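Side-chain contacts in uncharacterized protein (Corynebacterium diphtheriae NCTC 13129, PDB 3B4Q), which is of unknown function but forms a small all-helical domain of the resuscitation-promoting factor Rpf1 C-terminal family: residues A[12-17]-A[75-80]; A[42-47]-A[68-73]; A[49-54]-A[86-91]. One frame throughout, in Å; residues are numbered along the deposited sequence. Where two conformers were deposited one is given.

Interaction 1 of 3, residues A[12-17]-A[75-80]; sequences DVVANA and TNFNGF
Val-13 and Val-14 meet the rim of the Phe-77 ring, so that two branched side chains from the end of helix 10-13 close round one edge of an aromatic from helix 77-83. Neither valine lies over a ring face. Val-13 CG1 comes to 3.7 Å from Phe-77 CE2, its CB bond heading toward the other segment, and the two side chains lie alongside, pointing opposite ways. The Val-14 side chain runs nearly perpendicular to that of Phe-77 and puts CG1 at the ring edge, 3.7 Å from Phe-77 CZ. CE2 is thus shared, flanked by a methyl of each valine. Phe-77 reaches them because its CG stands anti to the backbone N (chi1 -174°), which extends the ring away from its own helix. Its other neighbours, Val-25 of helix 19-35 and Ala-43, Val-44 and Leu-47 of helix 39-56, place it in the core, where a broad, flat, apolar group can touch three helices at once.

Farther out, Asn-78 crosses Val-13 at about a right angle, and its amide nitrogen ND2 rests 3.7 Å from Val-13 CG1 in an exposed position, in van der Waals contact and with no hydrogen bond to it.

The helix bearing Phe-77 starts at Asn-76, an N-cap whose OD1 accepts from Gly-79 N at 3.0 Å. The donor lies well above the carbonyl plane, 65° out of it, rather than on a lone pair. In the other segment, Val-14 opens a type I beta turn to Ala-17, and its O accepts from Gln-22 NE2. The contact itself rests on apolar packing, with one amide at its margin: between the two segments, shape and burial do the work.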
# COMPACT_ATOMS: atom_id res chain seq x y z
N ASP A 12 -3.85 -4.32 -9.07
CA ASP A 12 -5.26 -4.19 -9.52
C ASP A 12 -6.05 -3.37 -8.51
O ASP A 12 -6.89 -2.55 -8.88
CB ASP A 12 -5.90 -5.57 -9.68
CG ASP A 12 -5.13 -6.44 -10.66
OD1 ASP A 12 -4.85 -5.97 -11.80
OD2 ASP A 12 -4.82 -7.60 -10.31
N VAL A 13 -5.82 -3.65 -7.22
CA VAL A 13 -6.50 -2.89 -6.16
C VAL A 13 -6.26 -1.38 -6.27
O VAL A 13 -7.18 -0.58 -5.98
CB VAL A 13 -6.10 -3.44 -4.76
CG1 VAL A 13 -6.71 -2.55 -3.63
CG2 VAL A 13 -6.52 -4.91 -4.65
N VAL A 14 -5.05 -0.97 -6.65
CA VAL A 14 -4.78 0.47 -6.75
C VAL A 14 -4.81 1.01 -8.17
O VAL A 14 -4.20 2.06 -8.45
CB VAL A 14 -3.44 0.85 -6.06
CG1 VAL A 14 -3.48 0.51 -4.54
CG2 VAL A 14 -2.25 0.19 -6.78
N ALA A 15 -5.55 0.32 -9.05
CA ALA A 15 -5.71 0.74 -10.46
C ALA A 15 -6.13 2.20 -10.61
O ALA A 15 -5.76 2.86 -11.60
CB ALA A 15 -6.71 -0.18 -11.18
N ASN A 16 -6.91 2.69 -9.63
CA ASN A 16 -7.45 4.07 -9.69
C ASN A 16 -6.83 5.05 -8.69
O ASN A 16 -7.34 6.16 -8.47
CB ASN A 16 -8.97 4.00 -9.53
CG ASN A 16 -9.61 3.04 -10.53
OD1 ASN A 16 -10.42 2.17 -10.15
ND2 ASN A 16 -9.21 3.14 -11.79
N ALA A 17 -5.71 4.63 -8.10
CA ALA A 17 -5.02 5.41 -7.07
C ALA A 17 -4.06 6.42 -7.70
O ALA A 17 -3.74 6.32 -8.89
CB ALA A 17 -4.25 4.48 -6.15
N THR A 75 -1.16 -7.92 6.52
CA THR A 75 -1.04 -8.96 5.48
C THR A 75 -2.18 -8.88 4.49
O THR A 75 -2.31 -9.71 3.58
CB THR A 75 -0.99 -10.41 6.08
OG1 THR A 75 -2.29 -10.77 6.55
CG2 THR A 75 -0.02 -10.50 7.22
N ASN A 76 -3.03 -7.87 4.67
CA ASN A 76 -4.25 -7.78 3.91
C ASN A 76 -4.24 -6.49 3.08
O ASN A 76 -4.61 -5.41 3.58
CB ASN A 76 -5.45 -7.81 4.89
CG ASN A 76 -6.79 -7.60 4.21
OD1 ASN A 76 -6.91 -7.51 2.96
ND2 ASN A 76 -7.84 -7.51 5.06
N PHE A 77 -3.77 -6.61 1.84
CA PHE A 77 -3.57 -5.39 1.03
C PHE A 77 -4.87 -4.62 0.78
O PHE A 77 -4.95 -3.39 0.98
CB PHE A 77 -2.79 -5.60 -0.27
CG PHE A 77 -2.51 -4.29 -0.94
CD1 PHE A 77 -1.44 -3.49 -0.49
CD2 PHE A 77 -3.38 -3.78 -1.89
CE1 PHE A 77 -1.22 -2.26 -1.06
CE2 PHE A 77 -3.17 -2.53 -2.47
CZ PHE A 77 -2.08 -1.77 -2.04
N ASN A 78 -5.89 -5.33 0.32
CA ASN A 78 -7.16 -4.65 0.02
C ASN A 78 -7.68 -3.97 1.29
O ASN A 78 -8.12 -2.82 1.24
CB ASN A 78 -8.21 -5.65 -0.49
CG ASN A 78 -9.50 -4.98 -0.82
OD1 ASN A 78 -10.47 -5.03 -0.04
ND2 ASN A 78 -9.52 -4.26 -1.91
N GLY A 79 -7.58 -4.66 2.43
CA GLY A 79 -8.08 -4.07 3.68
C GLY A 79 -7.30 -2.83 4.06
O GLY A 79 -7.87 -1.81 4.49
N PHE A 80 -5.98 -2.90 3.89
CA PHE A 80 -5.12 -1.75 4.24
C PHE A 80 -5.42 -0.55 3.36
O PHE A 80 -5.56 0.58 3.84
CB PHE A 80 -3.65 -2.16 4.09
CG PHE A 80 -2.68 -1.02 4.28
CD1 PHE A 80 -2.43 -0.50 5.54
CD2 PHE A 80 -2.05 -0.43 3.16
CE1 PHE A 80 -1.55 0.57 5.72
CE2 PHE A 80 -1.17 0.64 3.35
CZ PHE A 80 -0.92 1.14 4.64

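Interaction 2 of 3, residues A[42-47]-A[68-73]; sequences LAVDAL and AFYQAN
This is a helix-to-helix contact of mixed character, apolar on its inner side and hydrogen-bonded on its outer one, where the last turns of helix 64-72 lie against the N-terminal half of the long helix 39-56. Tyr-70 serves both halves. Its ring presents an edge to helix 39-56, and Val-44 CG1 packs against that edge, 3.6 Å from Tyr-70 CD1. At the end of the ring, Tyr-70 OH donates to Asp-45 OD1 at 2.8 Å. The oxygen lies in the plane of the ring, yet the hydroxyl meets the carboxylate from above, 51° out of the carboxylate plane, and the two flat groups are turned 58° to one another.

Tyrosine suits this place because its ring can be half buried while the hydroxyl reaches a polar partner nearer the surface. With CG anti to the backbone N (chi1 173°), the side chain extends far enough for OH to reach the neighbouring helix. Consecutive residues of that helix divide the work: Val-44 points inward, toward Phe-77 of helix 77-83 as well, and Asp-45 brings its carboxylate round from the flank. Within this all-helical domain, helix 39-56 thus acts as a shared packing surface; Tyr-48, one turn beyond Val-44, stacks its ring with Tyr-70. Arg-74 also touches Asp-45, and its positive charge would probably favour the ionised carboxylate.

Asn-73 turns its amide back to Phe-69 O, with ND2 donating at 2.9 Å, in the carbonyl plane and on a lone pair, so a backbone oxygen of the last turn is satisfied by a side chain. The carbonyl O of Asn-73 itself lies 3.7 Å from Val-44 CG2, a van der Waals approach beside the valine methyl.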
# COMPACT_ATOMS: atom_id res chain seq x y z
N LEU A 42 4.48 -7.19 1.38
CA LEU A 42 5.44 -6.24 0.86
C LEU A 42 4.74 -4.98 0.32
O LEU A 42 5.21 -3.85 0.50
CB LEU A 42 6.31 -6.88 -0.24
CG LEU A 42 7.80 -7.18 -0.00
CD1 LEU A 42 8.46 -7.08 -1.34
CD2 LEU A 42 8.46 -6.17 0.93
N ALA A 43 3.62 -5.18 -0.36
CA ALA A 43 2.87 -4.03 -0.88
C ALA A 43 2.31 -3.13 0.23
O ALA A 43 2.32 -1.89 0.13
CB ALA A 43 1.76 -4.49 -1.83
N VAL A 44 1.78 -3.73 1.29
CA VAL A 44 1.35 -2.95 2.45
C VAL A 44 2.54 -2.14 3.01
O VAL A 44 2.43 -0.92 3.24
CB VAL A 44 0.71 -3.85 3.56
CG1 VAL A 44 0.55 -3.06 4.88
CG2 VAL A 44 -0.63 -4.45 3.05
N ASP A 45 3.68 -2.81 3.22
CA ASP A 45 4.87 -2.09 3.75
C ASP A 45 5.30 -0.92 2.82
O ASP A 45 5.61 0.19 3.30
CB ASP A 45 6.04 -3.04 3.93
CG ASP A 45 5.83 -4.05 5.08
OD1 ASP A 45 4.89 -3.88 5.90
OD2 ASP A 45 6.65 -5.02 5.16
N ALA A 46 5.36 -1.17 1.52
CA ALA A 46 5.78 -0.16 0.53
C ALA A 46 4.81 1.03 0.53
O ALA A 46 5.23 2.20 0.51
CB ALA A 46 5.90 -0.77 -0.85
N LEU A 47 3.50 0.76 0.59
CA LEU A 47 2.55 1.85 0.55
C LEU A 47 2.56 2.63 1.89
O LEU A 47 2.51 3.88 1.91
CB LEU A 47 1.16 1.30 0.24
CG LEU A 47 0.01 2.33 0.14
CD1 LEU A 47 0.46 3.52 -0.77
CD2 LEU A 47 -1.22 1.65 -0.34
N ALA A 68 -2.41 2.82 12.92
CA ALA A 68 -3.30 1.79 13.46
C ALA A 68 -3.83 0.91 12.35
O ALA A 68 -3.85 -0.31 12.48
CB ALA A 68 -4.44 2.42 14.22
N PHE A 69 -4.23 1.55 11.25
CA PHE A 69 -4.70 0.74 10.10
C PHE A 69 -3.61 -0.14 9.44
O PHE A 69 -3.89 -1.21 8.90
CB PHE A 69 -5.42 1.61 9.10
CG PHE A 69 -6.82 1.99 9.53
CD1 PHE A 69 -7.71 1.03 10.05
CD2 PHE A 69 -7.27 3.31 9.40
CE1 PHE A 69 -9.03 1.38 10.44
CE2 PHE A 69 -8.57 3.66 9.78
CZ PHE A 69 -9.45 2.69 10.31
N TYR A 70 -2.37 0.32 9.50
CA TYR A 70 -1.25 -0.51 9.10
C TYR A 70 -1.18 -1.75 10.00
O TYR A 70 -1.13 -2.87 9.52
CB TYR A 70 0.04 0.31 9.16
CG TYR A 70 1.32 -0.47 8.94
CD1 TYR A 70 1.62 -1.05 7.70
CD2 TYR A 70 2.28 -0.56 9.95
CE1 TYR A 70 2.81 -1.75 7.51
CE2 TYR A 70 3.47 -1.22 9.76
CZ TYR A 70 3.74 -1.83 8.55
OH TYR A 70 4.93 -2.50 8.34
N GLN A 71 -1.19 -1.53 11.31
CA GLN A 71 -1.05 -2.68 12.23
C GLN A 71 -2.26 -3.62 12.15
O GLN A 71 -2.14 -4.83 12.37
CB GLN A 71 -0.80 -2.22 13.66
CG GLN A 71 0.49 -1.40 13.80
CD GLN A 71 1.79 -2.19 13.56
OE1 GLN A 71 1.80 -3.42 13.42
NE2 GLN A 71 2.91 -1.46 13.51
N ALA A 72 -3.41 -3.06 11.82
CA ALA A 72 -4.61 -3.88 11.71
C ALA A 72 -4.70 -4.63 10.39
O ALA A 72 -5.59 -5.45 10.23
CB ALA A 72 -5.85 -3.04 11.96
N ASN A 73 -3.85 -4.31 9.41
CA ASN A 73 -3.94 -4.90 8.09
C ASN A 73 -2.59 -5.25 7.49
O ASN A 73 -2.36 -5.04 6.29
CB ASN A 73 -4.65 -3.89 7.17
CG ASN A 73 -6.09 -3.67 7.56
OD1 ASN A 73 -6.97 -4.49 7.23
ND2 ASN A 73 -6.34 -2.58 8.25

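Interaction 3 of 3, residues A[49-54]-A[86-91]; sequences NAIKVR and GAIDFI
Two helices running the same general way, the C-terminal half of helix 39-56 and the closing helix 85-91, pack here through isoleucines, with an arginine at the outer end of the seam. The axes of the two segments approach to 11.0 Å at an angle of 36°, a separation bridged by long aliphatic side chains.

Ile-51 supplies both of its branches. CD1 meets Ile-88 CG1 at 4.0 Å, while CG2 meets Ile-91 CD1 at 3.8 Å, and in each pair the side chains cross at about a right angle. Ile-51 CG2 stands anti to the backbone N, with CG1 beside that N (chi1 -65°), which spreads the branches toward residues one turn apart on the other helix. Isoleucine, apolar and branched at CB, suits a seam that must be filled from two directions.

In this helical bundle the seam is closed by a third helix: Ile-66 of helix 64-72 touches Ile-51, Ala-87 and Ile-91, whereas Ile-88 turns toward Val-21 and Leu-47.

Nearer the surface, Arg-54 and Ile-91 lie side by side, pointing opposite ways. In the conformer given, one of two deposited, the arginine chain bends at chi2 (88°) and brings NE to Ile-91 O at 2.7 Å, the carbonyl lying at the edge of the guanidinium group and somewhat out of its plane. This bond is tentative, because the same conformer puts Arg-54 CG only 3.1 Å from Ile-91 CG2, too close for two carbons. A long, positively charged side chain nevertheless suits a place beside the last carbonyls of a helix.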
# COMPACT_ATOMS: atom_id res chain seq x y z
N ASN A 49 5.10 2.99 3.73
CA ASN A 49 6.28 3.83 3.70
C ASN A 49 6.09 5.03 2.81
O ASN A 49 6.53 6.13 3.18
CB ASN A 49 7.52 3.04 3.28
CG ASN A 49 8.79 3.84 3.50
OD1 ASN A 49 9.12 4.23 4.62
ND2 ASN A 49 9.48 4.12 2.40
N ALA A 50 5.41 4.86 1.67
CA ALA A 50 5.19 5.98 0.75
C ALA A 50 4.39 7.10 1.42
O ALA A 50 4.65 8.29 1.23
CB ALA A 50 4.44 5.50 -0.52
N ILE A 51 3.40 6.70 2.20
CA ILE A 51 2.59 7.66 2.96
C ILE A 51 3.49 8.43 3.93
O ILE A 51 3.41 9.66 4.03
CB ILE A 51 1.47 6.97 3.72
CG1 ILE A 51 0.47 6.34 2.71
CG2 ILE A 51 0.80 7.97 4.72
CD1 ILE A 51 -0.48 5.27 3.29
N LYS A 52 4.35 7.70 4.64
CA LYS A 52 5.30 8.34 5.57
C LYS A 52 6.24 9.33 4.87
O LYS A 52 6.43 10.45 5.36
CB LYS A 52 6.09 7.27 6.36
CG LYS A 52 5.19 6.52 7.35
CD LYS A 52 5.98 5.78 8.46
CE LYS A 52 6.89 4.72 7.86
NZ LYS A 52 7.25 3.63 8.81
N VAL A 53 6.78 8.93 3.72
CA VAL A 53 7.67 9.78 2.91
C VAL A 53 6.97 11.07 2.48
O VAL A 53 7.54 12.18 2.58
CB VAL A 53 8.28 8.97 1.70
CG1 VAL A 53 8.95 9.88 0.66
CG2 VAL A 53 9.30 7.94 2.22
N ARG A 54 5.72 10.95 2.05
CA ARG A 54 4.94 12.09 1.60
C ARG A 54 4.64 13.06 2.75
O ARG A 54 4.65 14.29 2.58
CB ARG A 54 3.65 11.57 0.95
CG ARG A 54 2.72 12.62 0.46
CD ARG A 54 3.01 13.05 -0.93
NE ARG A 54 2.06 14.09 -1.27
CZ ARG A 54 2.39 15.33 -1.60
NH1 ARG A 54 3.66 15.69 -1.68
NH2 ARG A 54 1.43 16.19 -1.89
N GLY A 86 -9.09 7.24 2.29
CA GLY A 86 -9.37 8.68 2.45
C GLY A 86 -8.06 9.43 2.76
O GLY A 86 -7.83 10.55 2.27
N ALA A 87 -7.23 8.85 3.63
CA ALA A 87 -5.92 9.44 3.93
C ALA A 87 -5.07 9.61 2.67
O ALA A 87 -4.45 10.63 2.43
CB ALA A 87 -5.19 8.56 4.91
N ILE A 88 -5.05 8.57 1.85
CA ILE A 88 -4.28 8.57 0.61
C ILE A 88 -4.80 9.66 -0.33
O ILE A 88 -4.03 10.42 -0.96
CB ILE A 88 -4.35 7.18 -0.02
CG1 ILE A 88 -3.47 6.25 0.82
CG2 ILE A 88 -3.88 7.24 -1.50
CD1 ILE A 88 -3.64 4.77 0.47
N ASP A 89 -6.12 9.78 -0.42
CA ASP A 89 -6.73 10.78 -1.28
C ASP A 89 -6.30 12.20 -0.83
O ASP A 89 -6.06 13.08 -1.64
CB ASP A 89 -8.27 10.68 -1.25
CG ASP A 89 -8.84 9.47 -2.02
OD1 ASP A 89 -8.10 8.76 -2.76
OD2 ASP A 89 -10.07 9.25 -1.90
N PHE A 90 -6.24 12.41 0.47
CA PHE A 90 -5.82 13.70 1.00
C PHE A 90 -4.32 13.95 0.81
O PHE A 90 -3.94 15.01 0.33
CB PHE A 90 -6.17 13.78 2.48
CG PHE A 90 -5.62 15.03 3.13
CD1 PHE A 90 -6.20 16.26 2.85
CD2 PHE A 90 -4.54 14.97 4.00
CE1 PHE A 90 -5.68 17.46 3.42
CE2 PHE A 90 -4.01 16.17 4.57
CZ PHE A 90 -4.59 17.38 4.28
N ILE A 91 -3.50 12.97 1.20
CA ILE A 91 -2.04 13.16 1.29
C ILE A 91 -1.44 13.26 -0.11
O ILE A 91 -0.46 13.97 -0.33
CB ILE A 91 -1.43 12.00 2.12
CG1 ILE A 91 -1.85 12.18 3.60
CG2 ILE A 91 0.11 11.89 1.95
CD1 ILE A 91 -1.56 10.97 4.49

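Overall arrangement
Helix 39-56 links interactions 2 and 3, lending its N-terminal half to 2 and its C-terminal half to 3; Leu-47 of the former packs on Ile-88 of the latter. Interaction 1 uses other elements but adjoins interaction 2: Phe-77 rests on Ala-43, and Phe-80 lies against Tyr-70 and Asn-73. Interactions 1 and 3 do not touch; their centres are about 14 Å apart. All three are partly buried, with interaction 3 lying farther from the chain centre. Their chemistry follows depth. Apolar side chains form the inner part of each, and polar groups appear toward solvent: a passive amide in 1, a tyrosine–carboxylate bond in 2, a tentative arginine–carbonyl bond, seen in one conformer, in 3.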